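Local coordinates for protein Cdhr2 (Mus musculus, PDB 5CYX) that probably forms, through its extracellular cadherin repeats, calcium-dependent complexes with CDHR5 on adjacent microvilli and so controls how microvilli pack on epithelial cells, at residues Y227-A232 against T239-V244; G268-R273 against G282-E287. All blocks are in the same frame, centred on the assembly; numbering follows the deposited sequence.

Contact 1. Residues Y227-A232 against T239-V244; sequences YSASVA and TSVLTV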
ATOM      1  N   TYR A 227      11.189 -49.347   3.497  1.00 89.13           N
ATOM      2  CA  TYR A 227      12.447 -49.935   3.922  1.00 86.81           C
ATOM      3  C   TYR A 227      12.092 -51.260   4.612  1.00 85.27           C
ATOM      4  O   TYR A 227      11.212 -51.319   5.489  1.00 84.15           O
ATOM      5  CB  TYR A 227      13.174 -49.036   4.936  1.00 83.44           C
ATOM      6  CG  TYR A 227      13.970 -47.826   4.421  1.00 83.54           C
ATOM      7  CD1 TYR A 227      15.272 -47.940   3.907  1.00 83.95           C
ATOM      8  CD2 TYR A 227      13.469 -46.558   4.579  1.00 82.47           C
ATOM      9  CE1 TYR A 227      15.992 -46.807   3.498  1.00 81.61           C
ATOM     10  CE2 TYR A 227      14.160 -45.409   4.181  1.00 81.27           C
ATOM     11  CZ  TYR A 227      15.426 -45.522   3.639  1.00 81.50           C
ATOM     12  OH  TYR A 227      16.117 -44.369   3.254  1.00 76.60           O
ATOM     13  N   SER A 228      12.757 -52.329   4.207  1.00 85.74           N
ATOM     14  CA  SER A 228      12.837 -53.522   5.053  1.00 86.24           C
ATOM     15  C   SER A 228      14.217 -54.164   4.978  1.00 85.87           C
ATOM     16  O   SER A 228      15.066 -53.779   4.166  1.00 86.24           O
ATOM     17  CB  SER A 228      11.714 -54.521   4.747  1.00 89.54           C
ATOM     18  OG  SER A 228      11.593 -54.742   3.370  1.00 91.74           O
ATOM     19  N   ALA A 229      14.472 -55.093   5.884  1.00 84.60           N
ATOM     20  CA  ALA A 229      15.766 -55.759   5.922  1.00 84.07           C
ATOM     21  C   ALA A 229      15.605 -57.042   6.675  1.00 85.10           C
ATOM     22  O   ALA A 229      14.509 -57.334   7.205  1.00 83.09           O
ATOM     23  CB  ALA A 229      16.824 -54.864   6.579  1.00 81.27           C
ATOM     24  N   SER A 230      16.696 -57.820   6.709  1.00 87.62           N
ATOM     25  CA  SER A 230      16.702 -59.083   7.447  1.00 89.61           C
ATOM     26  C   SER A 230      17.874 -59.192   8.389  1.00 86.13           C
ATOM     27  O   SER A 230      18.946 -58.681   8.114  1.00 85.36           O
ATOM     28  CB  SER A 230      16.678 -60.285   6.488  1.00 93.92           C
ATOM     29  OG  SER A 230      16.921 -61.487   7.200  1.00 97.55           O
ATOM     30  N   VAL A 231      17.647 -59.903   9.487  1.00 86.81           N
ATOM     31  CA  VAL A 231      18.651 -60.138  10.512  1.00 85.74           C
ATOM     32  C   VAL A 231      18.515 -61.553  11.100  1.00 87.59           C
ATOM     33  O   VAL A 231      17.417 -61.992  11.437  1.00 85.58           O
ATOM     34  CB  VAL A 231      18.546 -59.086  11.647  1.00 84.18           C
ATOM     35  CG1 VAL A 231      17.127 -59.001  12.224  1.00 84.54           C
ATOM     36  CG2 VAL A 231      19.560 -59.378  12.739  1.00 82.14           C
ATOM     37  N   ALA A 232      19.635 -62.255  11.251  1.00 88.77           N
ATOM     38  CA  ALA A 232      19.618 -63.596  11.843  1.00 88.91           C
ATOM     39  C   ALA A 232      19.314 -63.511  13.337  1.00 88.21           C
ATOM     40  O   ALA A 232      19.782 -62.576  14.018  1.00 86.33           O
ATOM     41  CB  ALA A 232      20.956 -64.277  11.616  1.00 89.82           C
ATOM     42  N   THR A 239      24.781 -55.384  16.050  1.00 67.31           N
ATOM     43  CA  THR A 239      24.838 -55.719  14.611  1.00 67.32           C
ATOM     44  C   THR A 239      24.015 -54.736  13.771  1.00 66.90           C
ATOM     45  O   THR A 239      22.839 -54.510  14.061  1.00 65.70           O
ATOM     46  CB  THR A 239      24.330 -57.159  14.363  1.00 67.34           C
ATOM     47  OG1 THR A 239      25.069 -58.076  15.162  1.00 67.56           O
ATOM     48  CG2 THR A 239      24.489 -57.590  12.895  1.00 69.52           C
ATOM     49  N   SER A 240      24.624 -54.162  12.730  1.00 68.22           N
ATOM     50  CA  SER A 240      23.880 -53.350  11.754  1.00 69.34           C
ATOM     51  C   SER A 240      22.811 -54.181  11.054  1.00 70.87           C
ATOM     52  O   SER A 240      23.029 -55.340  10.741  1.00 70.37           O
ATOM     53  CB  SER A 240      24.789 -52.797  10.664  1.00 70.28           C
ATOM     54  OG  SER A 240      25.732 -51.919  11.206  1.00 71.07           O
ATOM     55  N   VAL A 241      21.671 -53.557  10.811  1.00 71.23           N
ATOM     56  CA  VAL A 241      20.568 -54.180  10.131  1.00 72.75           C
ATOM     57  C   VAL A 241      20.306 -53.440   8.820  1.00 74.96           C
ATOM     58  O   VAL A 241      20.257 -54.059   7.757  1.00 78.29           O
ATOM     59  CB  VAL A 241      19.328 -54.189  11.033  1.00 72.21           C
ATOM     60  CG1 VAL A 241      18.136 -54.843  10.324  1.00 74.35           C
ATOM     61  CG2 VAL A 241      19.646 -54.941  12.303  1.00 71.27           C
ATOM     62  N   LEU A 242      20.098 -52.132   8.897  1.00 75.12           N
ATOM     63  CA  LEU A 242      20.001 -51.276   7.705  1.00 76.00           C
ATOM     64  C   LEU A 242      20.125 -49.806   8.060  1.00 75.95           C
ATOM     65  O   LEU A 242      19.969 -49.412   9.228  1.00 73.11           O
ATOM     66  CB  LEU A 242      18.685 -51.481   6.953  1.00 78.14           C
ATOM     67  CG  LEU A 242      17.418 -50.818   7.510  1.00 77.66           C
ATOM     68  CD1 LEU A 242      16.340 -50.826   6.450  1.00 77.48           C
ATOM     69  CD2 LEU A 242      16.963 -51.493   8.801  1.00 76.17           C
ATOM     70  N   THR A 243      20.358 -49.009   7.023  1.00 75.79           N
ATOM     71  CA  THR A 243      20.419 -47.570   7.119  1.00 74.56           C
ATOM     72  C   THR A 243      19.171 -46.955   6.508  1.00 75.14           C
ATOM     73  O   THR A 243      18.821 -47.268   5.364  1.00 76.97           O
ATOM     74  CB  THR A 243      21.630 -47.057   6.351  1.00 75.27           C
ATOM     75  OG1 THR A 243      22.746 -47.855   6.731  1.00 76.00           O
ATOM     76  CG2 THR A 243      21.908 -45.558   6.666  1.00 74.50           C
ATOM     77  N   VAL A 244      18.508 -46.085   7.269  1.00 72.58           N
ATOM     78  CA  VAL A 244      17.475 -45.210   6.716  1.00 72.30           C
ATOM     79  C   VAL A 244      18.036 -43.810   6.634  1.00 70.38           C
ATOM     80  O   VAL A 244      18.997 -43.480   7.325  1.00 72.43           O
ATOM     81  CB  VAL A 244      16.160 -45.207   7.528  1.00 71.86           C
ATOM     82  CG1 VAL A 244      15.499 -46.571   7.451  1.00 74.26           C
ATOM     83  CG2 VAL A 244      16.374 -44.829   8.983  1.00 69.61           C
TER

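Contact 2. Residues G268-R273 against G282-E287; sequences GWFDIR and GSLDRE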
ATOM      1  N   GLY A 268      12.674 -52.643  22.661  1.00 73.74           N
ATOM      2  CA  GLY A 268      14.003 -53.037  23.065  1.00 71.82           C
ATOM      3  C   GLY A 268      14.804 -53.832  22.049  1.00 72.01           C
ATOM      4  O   GLY A 268      16.031 -53.832  22.120  1.00 66.98           O
ATOM      5  N   TRP A 269      14.164 -54.548  21.116  1.00 71.95           N
ATOM      6  CA  TRP A 269      14.953 -55.439  20.254  1.00 72.42           C
ATOM      7  C   TRP A 269      15.868 -54.669  19.313  1.00 71.72           C
ATOM      8  O   TRP A 269      16.991 -55.113  19.059  1.00 68.54           O
ATOM      9  CB  TRP A 269      14.078 -56.394  19.472  1.00 76.55           C
ATOM     10  CG  TRP A 269      13.557 -57.534  20.271  1.00 78.26           C
ATOM     11  CD1 TRP A 269      13.446 -57.619  21.637  1.00 78.30           C
ATOM     12  CD2 TRP A 269      13.033 -58.749  19.745  1.00 79.22           C
ATOM     13  NE1 TRP A 269      12.909 -58.832  21.983  1.00 80.13           N
ATOM     14  CE2 TRP A 269      12.638 -59.541  20.842  1.00 80.59           C
ATOM     15  CE3 TRP A 269      12.876 -59.255  18.445  1.00 81.33           C
ATOM     16  CZ2 TRP A 269      12.085 -60.826  20.685  1.00 83.17           C
ATOM     17  CZ3 TRP A 269      12.314 -60.541  18.283  1.00 83.44           C
ATOM     18  CH2 TRP A 269      11.930 -61.307  19.403  1.00 83.56           C
ATOM     19  N   PHE A 270      15.390 -53.522  18.821  1.00 71.36           N
ATOM     20  CA  PHE A 270      16.178 -52.639  17.949  1.00 71.65           C
ATOM     21  C   PHE A 270      16.256 -51.191  18.428  1.00 70.20           C
ATOM     22  O   PHE A 270      15.323 -50.688  19.027  1.00 73.87           O
ATOM     23  CB  PHE A 270      15.589 -52.653  16.546  1.00 71.43           C
ATOM     24  CG  PHE A 270      15.456 -54.016  15.981  1.00 73.17           C
ATOM     25  CD1 PHE A 270      16.562 -54.665  15.436  1.00 73.53           C
ATOM     26  CD2 PHE A 270      14.218 -54.681  16.011  1.00 73.90           C
ATOM     27  CE1 PHE A 270      16.437 -55.955  14.923  1.00 73.94           C
ATOM     28  CE2 PHE A 270      14.100 -55.960  15.516  1.00 73.88           C
ATOM     29  CZ  PHE A 270      15.203 -56.594  14.966  1.00 74.95           C
ATOM     30  N   ASP A 271      17.368 -50.527  18.136  1.00 66.81           N
ATOM     31  CA  ASP A 271      17.498 -49.062  18.314  1.00 65.64           C
ATOM     32  C   ASP A 271      18.175 -48.483  17.049  1.00 64.94           C
ATOM     33  O   ASP A 271      18.424 -49.216  16.080  1.00 65.10           O
ATOM     34  CB  ASP A 271      18.242 -48.714  19.632  1.00 63.40           C
ATOM     35  CG  ASP A 271      17.829 -47.346  20.238  1.00 62.84           C
ATOM     36  OD1 ASP A 271      17.106 -46.572  19.605  1.00 61.76           O
ATOM     37  OD2 ASP A 271      18.272 -46.993  21.374  1.00 65.87           O
ATOM     38  N   ILE A 272      18.402 -47.171  17.033  1.00 64.31           N
ATOM     39  CA  ILE A 272      18.970 -46.481  15.869  1.00 63.43           C
ATOM     40  C   ILE A 272      19.973 -45.388  16.300  1.00 64.39           C
ATOM     41  O   ILE A 272      19.770 -44.766  17.328  1.00 63.71           O
ATOM     42  CB  ILE A 272      17.840 -45.899  15.005  1.00 63.03           C
ATOM     43  CG1 ILE A 272      18.389 -45.415  13.672  1.00 63.30           C
ATOM     44  CG2 ILE A 272      17.082 -44.778  15.738  1.00 62.09           C
ATOM     45  CD1 ILE A 272      17.299 -45.191  12.643  1.00 64.74           C
ATOM     46  N   ARG A 273      21.038 -45.183  15.517  1.00 65.89           N
ATOM     47  CA  ARG A 273      21.999 -44.099  15.747  1.00 68.76           C
ATOM     48  C   ARG A 273      21.620 -42.809  15.025  1.00 67.38           C
ATOM     49  O   ARG A 273      20.766 -42.810  14.146  1.00 65.17           O
ATOM     50  CB  ARG A 273      23.397 -44.500  15.259  1.00 72.51           C
ATOM     51  CG  ARG A 273      23.971 -45.741  15.897  1.00 74.26           C
ATOM     52  CD  ARG A 273      25.478 -45.691  15.890  1.00 76.71           C
ATOM     53  NE  ARG A 273      26.029 -45.698  14.536  1.00 79.15           N
ATOM     54  CZ  ARG A 273      26.495 -46.776  13.887  1.00 79.75           C
ATOM     55  NH1 ARG A 273      26.492 -47.989  14.453  1.00 79.02           N
ATOM     56  NH2 ARG A 273      26.969 -46.637  12.648  1.00 79.09           N
ATOM     57  N   GLY A 282      19.071 -55.967  21.600  1.00 72.16           N
ATOM     58  CA  GLY A 282      18.534 -56.953  22.533  1.00 74.79           C
ATOM     59  C   GLY A 282      18.614 -58.345  21.960  1.00 75.70           C
ATOM     60  O   GLY A 282      18.897 -58.525  20.771  1.00 74.38           O
ATOM     61  N   SER A 283      18.387 -59.327  22.816  1.00 77.54           N
ATOM     62  CA  SER A 283      18.274 -60.707  22.372  1.00 80.15           C
ATOM     63  C   SER A 283      17.070 -60.846  21.434  1.00 81.91           C
ATOM     64  O   SER A 283      15.959 -60.472  21.798  1.00 83.64           O
ATOM     65  CB  SER A 283      18.126 -61.626  23.574  1.00 80.02           C
ATOM     66  OG  SER A 283      18.542 -62.915  23.229  1.00 82.01           O
ATOM     67  N   LEU A 284      17.314 -61.319  20.213  1.00 85.33           N
ATOM     68  CA  LEU A 284      16.244 -61.627  19.235  1.00 88.19           C
ATOM     69  C   LEU A 284      15.815 -63.091  19.336  1.00 90.59           C
ATOM     70  O   LEU A 284      16.578 -63.939  19.757  1.00 88.68           O
ATOM     71  CB  LEU A 284      16.727 -61.371  17.806  1.00 88.07           C
ATOM     72  CG  LEU A 284      17.423 -60.046  17.499  1.00 87.38           C
ATOM     73  CD1 LEU A 284      17.781 -59.994  16.019  1.00 86.51           C
ATOM     74  CD2 LEU A 284      16.552 -58.863  17.893  1.00 87.79           C
ATOM     75  N   ASP A 285      14.609 -63.397  18.886  1.00 98.81           N
ATOM     76  CA  ASP A 285      14.028 -64.727  19.110  1.00103.34           C
ATOM     77  C   ASP A 285      12.978 -65.047  18.033  1.00106.14           C
ATOM     78  O   ASP A 285      11.796 -64.701  18.172  1.00105.85           O
ATOM     79  CB  ASP A 285      13.462 -64.791  20.543  1.00105.03           C
ATOM     80  CG  ASP A 285      12.935 -66.165  20.925  1.00108.75           C
ATOM     81  OD1 ASP A 285      13.390 -67.194  20.374  1.00110.30           O
ATOM     82  OD2 ASP A 285      12.054 -66.210  21.802  1.00112.05           O
ATOM     83  N   ARG A 286      13.441 -65.708  16.966  1.00108.88           N
ATOM     84  CA  ARG A 286      12.616 -66.075  15.794  1.00115.56           C
ATOM     85  C   ARG A 286      11.315 -66.797  16.175  1.00118.21           C
ATOM     86  O   ARG A 286      10.279 -66.584  15.540  1.00119.40           O
ATOM     87  CB  ARG A 286      13.448 -66.949  14.833  1.00118.15           C
ATOM     88  CG  ARG A 286      12.797 -67.303  13.499  1.00123.98           C
ATOM     89  CD  ARG A 286      13.283 -68.652  12.949  1.00129.22           C
ATOM     90  NE  ARG A 286      14.668 -68.602  12.460  1.00129.77           N
ATOM     91  CZ  ARG A 286      15.398 -69.662  12.086  1.00130.71           C
ATOM     92  NH1 ARG A 286      16.656 -69.493  11.666  1.00128.32           N
ATOM     93  NH2 ARG A 286      14.887 -70.894  12.113  1.00131.53           N
ATOM     94  N   GLU A 287      11.384 -67.629  17.218  1.00123.16           N
ATOM     95  CA  GLU A 287      10.251 -68.461  17.671  1.00128.17           C
ATOM     96  C   GLU A 287       9.081 -67.657  18.240  1.00128.19           C
ATOM     97  O   GLU A 287       7.922 -67.997  17.982  1.00136.67           O
ATOM     98  CB  GLU A 287      10.703 -69.535  18.685  1.00129.41           C
ATOM     99  CG  GLU A 287      11.222 -70.822  18.044  1.00131.58           C
ATOM    100  CD  GLU A 287      12.350 -70.580  17.052  1.00131.42           C
ATOM    101  OE1 GLU A 287      12.084 -70.589  15.826  1.00132.38           O
ATOM    102  OE2 GLU A 287      13.498 -70.353  17.500  1.00128.66           O
TER

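Contact 1. Residues Y227-A232 against T239-V244
The phenol ring of Tyr227 takes the CG1 methyl of Val244 squarely over one face. This CH-pi contact has CG1 3.5 Å from the ring centroid and only 11° off the ring normal, with CD2 the nearest ring atom. The backbone oxygen of Thr243 comes in obliquely, 3.4 Å from Tyr227 CE1, and CD1 of Leu242 also approaches at a slant, touching Tyr227 CB at 3.9 Å. Placing CG anti to its own carbonyl carbon (chi1 -80°) brings the ring to Val244, and beyond the contact the hydroxyl reaches the backbone N of Glu245 in a hydrogen bond. With an alanine in place of Tyr227, the Val244 methyl would probably lose the surface it rests on, and Glu245 N its hydroxyl partner.

The two strands run almost antiparallel, their axes 6.6 Å apart, yet share no hydrogen bond. They belong to opposite sheets of the cadherin beta-sandwich in the third repeat: 228-231 pairs in parallel with strand 315-324, as the second half of a split A strand does in cadherins, while 240-248 pairs with 277-280. Side chains therefore do most of the joining. Ala229 CB packs on both Val241 and Leu242: it lies 3.7 Å from Val241 O and 3.9 Å from Leu242 CB, with Val241 CG1 close by as well. Two successive residues of one strand can both reach it because the strand's regular alternation fails at Val241, where the backbone angles suit a beta bulge. Further along, Val241 CG2 lies 4.3 Å from Val231 CB, and both valines also touch Ile322 of strand 315-324. Ser228 turns to the other side of its strand, where its hydroxyl bonds Arg323.

Contact 2. Residues G268-R273 against G282-E287
The indole of Trp269 lies against the backbone of Leu284 in a CH-pi contact, with Leu284 CA 4.1 Å from the centroid of the six-membered ring, nearly on its normal (7°). The carbonyl oxygen of Ser283 also lies over this face, 3.4 Å above the plane and toward the rim. It is 3.5 Å from Trp269 NE1, but because it lies above the ring plane the N-H cannot point at it, and no hydrogen bond forms. Where the chain moves on, Asp285 N passes obliquely 3.4 Å from Trp269 CH2.

Apolar contact centres on one methyl. Leu284 CD2 touches Trp269 CE3 at 3.7 Å and Phe270 CZ at 3.9 Å, so two consecutive aromatic residues meet on a single branch of the leucine. CG anti to the carbonyl carbon (chi1 -48°) and CD1 extended away from CA (chi2 -178°) leave CD2 as the branch on the aromatic side, and the leucine crosses the Phe270 side chain at about a right angle.

In the fold, strand 270-272 is an outer strand of one sheet of the third cadherin repeat, paired with 277-280 in a hairpin; 282-287 is the loop leaving that hairpin for strand 295-304 in the facing sheet. Its Leu-Asp-Arg-Glu run is the cadherin motif whose counterparts in the first repeat, Asp67 and Glu69, bind calcium. Here none of the observed calcium sites includes Asp285 or Glu287, consistent with the construct ending at this repeat; Arg286 NE forms a salt bridge with Glu233 OE2.

Backbone polar contacts are near misses. Gly282 N is 3.4 Å from Trp269 O at a poor angle. Gly282 itself suits the close approach, since a beta carbon there would crowd Gly268 O; that oxygen is hydrogen-bonded by Asn281 ND2.

How the contacts relate
Both contacts lie in the third cadherin repeat, their centres about 11 Å apart, and each mixes buried and exposed residues. Contact 1 joins an outer strand of one sheet to an inner strand of the other, largely side chain against side chain; contact 2 ties an outer strand to the loop that carries the chain across to the facing sheet, with an aromatic ring lying against backbone. Neither has a hydrogen bond between its segments. They merge in the interior: Val231 CG2 meets Leu284 CD1 at 3.8 Å, Val231 CG1 packs on Phe270, and Val244 CG2 touches Ile272 CD1. Strands 240-248 and 270-272 also belong to one sheet, with 277-280 between them.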